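Local coordinates for protein trilobed Protease (Pyrococcus furiosus, PDB 2GOP) that probably breaks down peptides as a hydrolase, with this beta-propeller domain possibly controlling substrate entry to a catalytic part that lies elsewhere in the full-length protease, at residues A[24-29]-A[54-59]; A[87-92]-A[116-121]. All coordinates share one frame; numbering follows the deposited sequence.

Contact 1 (A[24-29]-A[54-59]); sequences GELVAY and ARRFIE
The hydroxyl of Tyr29 is approached by two groups: its OH hydrogen-bonds to Tyr339 OH, and the guanidinium of Arg55 lies against it. The oxygen sits 3.8 Å above the guanidinium plane, toward the rim, with Arg55 NH2 the nearest atom at 4.0 Å from Tyr29 OH. Because the N-H groups point along that plane, this is contact over a face; the positive charge may still favour the phenol oxygen. Ring and guanidinium stand almost perpendicular, 82° apart. Tyr29 has CG between its backbone N and carbonyl carbon (chi1 54°), while the Arg55 chain runs extended from CG to NE, and thus the two ends meet across the intervening strand 40-49. Arg55 NE also has a long, weak ion pair with Glu48.

On the opposite face of the sheet, Leu26 and Arg56 cross at about a right angle. Here the Arg56 chain bends at chi3 (-88°), and Leu26 CD2 comes in at the edge of the guanidinium, in its plane, 3.8 Å from Arg56 NH2. Methyl and nitrogen are in van der Waals contact only.

Strands 26-35 and 55-59 are second and fourth in a four-stranded antiparallel sheet, so long side chains span the strand between them on both faces, within the first blade of a seven-bladed beta-propeller.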
# COMPACT_ATOMS: atom_id res chain seq x y z
N GLY A 24 17.68 -25.32 7.29
CA GLY A 24 18.07 -26.65 7.71
C GLY A 24 17.06 -27.26 8.66
O GLY A 24 15.90 -27.39 8.32
N GLU A 25 17.52 -27.63 9.85
CA GLU A 25 16.66 -28.23 10.86
C GLU A 25 16.30 -27.23 11.96
O GLU A 25 15.78 -27.60 13.02
CB GLU A 25 17.33 -29.48 11.46
CG GLU A 25 17.44 -30.65 10.47
CD GLU A 25 16.27 -31.63 10.55
OE1 GLU A 25 15.11 -31.18 10.72
OE2 GLU A 25 16.51 -32.84 10.43
N LEU A 26 16.58 -25.95 11.70
CA LEU A 26 16.21 -24.87 12.62
C LEU A 26 14.99 -24.11 12.13
O LEU A 26 14.83 -23.86 10.93
CB LEU A 26 17.37 -23.88 12.78
CG LEU A 26 18.61 -24.40 13.52
CD1 LEU A 26 19.65 -23.30 13.63
CD2 LEU A 26 18.25 -24.93 14.91
N VAL A 27 14.12 -23.76 13.07
CA VAL A 27 13.08 -22.77 12.82
C VAL A 27 13.29 -21.66 13.84
O VAL A 27 13.83 -21.89 14.92
CB VAL A 27 11.66 -23.37 12.95
CG1 VAL A 27 11.49 -24.52 11.97
CG2 VAL A 27 11.38 -23.83 14.36
N ALA A 28 12.91 -20.44 13.46
CA ALA A 28 12.88 -19.32 14.40
C ALA A 28 11.67 -18.45 14.13
O ALA A 28 11.08 -18.48 13.05
CB ALA A 28 14.16 -18.49 14.30
N TYR A 29 11.31 -17.68 15.15
CA TYR A 29 10.18 -16.78 15.09
C TYR A 29 10.25 -15.77 16.22
O TYR A 29 11.03 -15.93 17.16
CB TYR A 29 8.85 -17.56 15.17
CG TYR A 29 8.74 -18.47 16.36
CD1 TYR A 29 9.28 -19.75 16.33
CD2 TYR A 29 8.09 -18.05 17.53
CE1 TYR A 29 9.18 -20.59 17.40
CE2 TYR A 29 7.99 -18.89 18.62
CZ TYR A 29 8.53 -20.16 18.55
OH TYR A 29 8.44 -21.01 19.62
N ALA A 54 14.62 -28.63 21.04
CA ALA A 54 15.38 -27.75 21.93
C ALA A 54 15.25 -26.30 21.46
O ALA A 54 15.24 -26.04 20.25
CB ALA A 54 16.85 -28.17 21.97
N ARG A 55 15.15 -25.38 22.42
CA ARG A 55 14.93 -23.96 22.14
C ARG A 55 16.08 -23.08 22.59
O ARG A 55 16.79 -23.40 23.54
CB ARG A 55 13.65 -23.47 22.81
CG ARG A 55 12.41 -24.05 22.21
CD ARG A 55 11.17 -23.54 22.89
NE ARG A 55 9.98 -23.94 22.15
CZ ARG A 55 8.73 -23.85 22.61
NH1 ARG A 55 8.49 -23.37 23.83
NH2 ARG A 55 7.72 -24.24 21.83
N ARG A 56 16.25 -21.96 21.89
CA ARG A 56 17.18 -20.92 22.29
C ARG A 56 16.45 -19.59 22.15
O ARG A 56 15.52 -19.48 21.37
CB ARG A 56 18.46 -20.97 21.43
CG ARG A 56 19.34 -22.18 21.77
CD ARG A 56 20.72 -22.13 21.10
NE ARG A 56 20.94 -22.68 19.75
CZ ARG A 56 20.08 -23.28 18.92
NH1 ARG A 56 18.79 -23.49 19.19
NH2 ARG A 56 20.54 -23.69 17.74
N PHE A 57 16.87 -18.59 22.92
CA PHE A 57 16.16 -17.32 22.98
C PHE A 57 17.11 -16.15 22.78
O PHE A 57 18.24 -16.17 23.27
CB PHE A 57 15.42 -17.19 24.32
CG PHE A 57 14.45 -18.31 24.59
CD1 PHE A 57 13.14 -18.24 24.12
CD2 PHE A 57 14.83 -19.43 25.32
CE1 PHE A 57 12.24 -19.27 24.35
CE2 PHE A 57 13.93 -20.46 25.56
CZ PHE A 57 12.63 -20.37 25.08
N ILE A 58 16.66 -15.13 22.05
CA ILE A 58 17.34 -13.84 22.00
C ILE A 58 16.34 -12.77 22.43
O ILE A 58 15.35 -12.52 21.74
CB ILE A 58 17.89 -13.51 20.60
CG1 ILE A 58 18.85 -14.60 20.12
CG2 ILE A 58 18.57 -12.17 20.62
CD1 ILE A 58 19.32 -14.41 18.65
N GLU A 59 16.59 -12.16 23.58
CA GLU A 59 15.67 -11.16 24.15
C GLU A 59 15.69 -9.85 23.37
O GLU A 59 16.70 -9.50 22.75
CB GLU A 59 16.03 -10.87 25.61
CG GLU A 59 15.53 -11.89 26.62
CD GLU A 59 15.99 -11.58 28.04
OE1 GLU A 59 15.93 -10.39 28.45
OE2 GLU A 59 16.40 -12.52 28.76

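Contact 2 (A[87-92]-A[116-121]); sequences IWVADL and RKLLIV
Two neighbouring propeller blades pack face to face here, strand 84-91 being third in the sheet 62-103 and strand 117-123 second in the sheet 105-171. The side chains of Ile87, Val89, Leu118 and Ile120 all set out toward the facing strand. The local strand axes come within 10.5 Å and run nearly antiparallel, at 158°. Backbones are closer at one end of the contact: Ile87 CA lies 8.4 Å from Ile120 CA, against 9.8 Å from Val89 CA to Leu118 CA.

The isoleucines slide past each other in opposite directions and trade branches. Ile87 CG1 rests on Ile120 CG2 at 4.1 Å, and Ile87 CG2 meets Ile120 CD1 at 4.2 Å, so each residue offers both limbs of its fork. Further along, Leu118 passes alongside Val89, its CD2 methyl 3.9 Å from Val89 CG2. Chi1 carries Leu118 CG toward the facing blade, opposite its own backbone N (-168°), and chi2 (54°) turns CD2 to where it meets both Val89 and Ile87; Leu118 CD2 is 4.5 Å from Ile87 CG2, a looser touch. Ile106 of strand 105-111 lies against both Ile87 and Ile120, while Ala74 of strand 72-79 touches Leu118.

Every touching group is buried and aliphatic. Cohesion between the blades at this point therefore rests on the hydrophobic effect and the fit of methyl surfaces, while the backbone bonds of Ile87 and Val89, with Ile100 and Lys98 among their partners, stay inside their own sheet.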
# COMPACT_ATOMS: atom_id res chain seq x y z
N ILE A 87 21.05 -3.35 13.78
CA ILE A 87 21.25 -4.70 13.27
C ILE A 87 22.34 -5.37 14.11
O ILE A 87 23.39 -4.78 14.38
CB ILE A 87 21.61 -4.71 11.78
CG1 ILE A 87 20.49 -4.07 10.96
CG2 ILE A 87 21.89 -6.14 11.31
CD1 ILE A 87 19.09 -4.67 11.18
N TRP A 88 22.05 -6.60 14.52
CA TRP A 88 22.91 -7.43 15.33
C TRP A 88 23.17 -8.75 14.62
O TRP A 88 22.39 -9.17 13.76
CB TRP A 88 22.24 -7.75 16.67
CG TRP A 88 22.29 -6.65 17.66
CD1 TRP A 88 21.69 -5.43 17.57
CD2 TRP A 88 22.95 -6.68 18.93
NE1 TRP A 88 21.96 -4.69 18.69
CE2 TRP A 88 22.73 -5.43 19.54
CE3 TRP A 88 23.72 -7.63 19.60
CZ2 TRP A 88 23.26 -5.11 20.79
CZ3 TRP A 88 24.24 -7.31 20.84
CH2 TRP A 88 24.00 -6.07 21.42
N VAL A 89 24.26 -9.40 15.00
CA VAL A 89 24.54 -10.76 14.57
C VAL A 89 24.95 -11.60 15.79
O VAL A 89 25.82 -11.20 16.55
CB VAL A 89 25.65 -10.79 13.49
CG1 VAL A 89 25.96 -12.23 13.09
CG2 VAL A 89 25.20 -9.98 12.27
N ALA A 90 24.29 -12.74 15.96
CA ALA A 90 24.62 -13.69 17.01
C ALA A 90 25.25 -14.93 16.39
O ALA A 90 24.79 -15.44 15.37
CB ALA A 90 23.37 -14.09 17.79
N ASP A 91 26.32 -15.39 17.03
CA ASP A 91 27.02 -16.57 16.60
C ASP A 91 26.53 -17.73 17.46
O ASP A 91 26.85 -17.82 18.65
CB ASP A 91 28.52 -16.35 16.77
CG ASP A 91 29.34 -17.38 16.04
OD1 ASP A 91 29.15 -18.59 16.31
OD2 ASP A 91 30.18 -16.97 15.21
N LEU A 92 25.74 -18.60 16.86
CA LEU A 92 25.10 -19.70 17.59
C LEU A 92 26.11 -20.76 18.07
O LEU A 92 25.82 -21.52 18.99
CB LEU A 92 24.02 -20.37 16.73
CG LEU A 92 22.86 -19.50 16.22
CD1 LEU A 92 21.90 -20.37 15.45
CD2 LEU A 92 22.14 -18.80 17.35
N ARG A 116 27.88 -15.53 5.00
CA ARG A 116 28.93 -14.61 5.43
C ARG A 116 28.52 -13.17 5.14
O ARG A 116 28.65 -12.30 6.02
CB ARG A 116 30.25 -14.98 4.73
CG ARG A 116 31.35 -13.98 4.85
CD ARG A 116 32.50 -14.30 3.90
NE ARG A 116 32.95 -13.09 3.22
CZ ARG A 116 32.89 -12.86 1.91
NH1 ARG A 116 32.47 -13.79 1.05
NH2 ARG A 116 33.32 -11.69 1.43
N LYS A 117 28.03 -12.90 3.93
CA LYS A 117 27.55 -11.55 3.59
C LYS A 117 26.08 -11.34 3.96
O LYS A 117 25.23 -12.23 3.81
CB LYS A 117 27.77 -11.25 2.12
CG LYS A 117 29.24 -11.34 1.69
CD LYS A 117 29.47 -10.74 0.30
CE LYS A 117 28.79 -11.52 -0.83
NZ LYS A 117 29.39 -12.86 -1.12
N LEU A 118 25.79 -10.11 4.39
CA LEU A 118 24.47 -9.73 4.86
C LEU A 118 24.02 -8.44 4.15
O LEU A 118 24.74 -7.43 4.16
CB LEU A 118 24.56 -9.55 6.37
CG LEU A 118 23.31 -9.41 7.23
CD1 LEU A 118 22.32 -10.56 7.02
CD2 LEU A 118 23.74 -9.30 8.70
N LEU A 119 22.86 -8.49 3.49
CA LEU A 119 22.28 -7.32 2.82
C LEU A 119 21.28 -6.65 3.75
O LEU A 119 20.29 -7.26 4.16
CB LEU A 119 21.56 -7.70 1.53
CG LEU A 119 20.87 -6.54 0.79
CD1 LEU A 119 21.90 -5.50 0.32
CD2 LEU A 119 20.01 -7.04 -0.38
N ILE A 120 21.55 -5.38 4.07
CA ILE A 120 20.67 -4.55 4.87
C ILE A 120 20.16 -3.40 4.01
O ILE A 120 20.95 -2.67 3.40
CB ILE A 120 21.41 -3.95 6.09
CG1 ILE A 120 22.10 -5.07 6.91
CG2 ILE A 120 20.45 -3.15 6.98
CD1 ILE A 120 23.27 -4.59 7.69
N VAL A 121 18.84 -3.23 3.97
CA VAL A 121 18.23 -2.09 3.29
C VAL A 121 17.42 -1.27 4.31
O VAL A 121 16.66 -1.81 5.11
CB VAL A 121 17.38 -2.52 2.07
CG1 VAL A 121 16.84 -1.30 1.35
CG2 VAL A 121 18.21 -3.39 1.13

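How the contacts relate
Starting from the N terminus, contact 1 closes first: the chain leaves 24-29, turns back through strand 40-49 and returns at 54-59, all within the first blade. Contact 2 opens only afterwards, from 87-92 in the second blade through strands 96-103 and 105-111 to 116-121 in the third. The two loops follow in series, neither nested nor crossed. Contact 1 thus lies within one blade, contact 2 between two. Their centres lie about 16 Å apart, and they meet where the first and second blades pack: Leu26 CD1 is 4.1 Å from Leu92 CD1, and Ile58 also rests on Ala90. With this packing added to contact 2, the series runs over three consecutive blades.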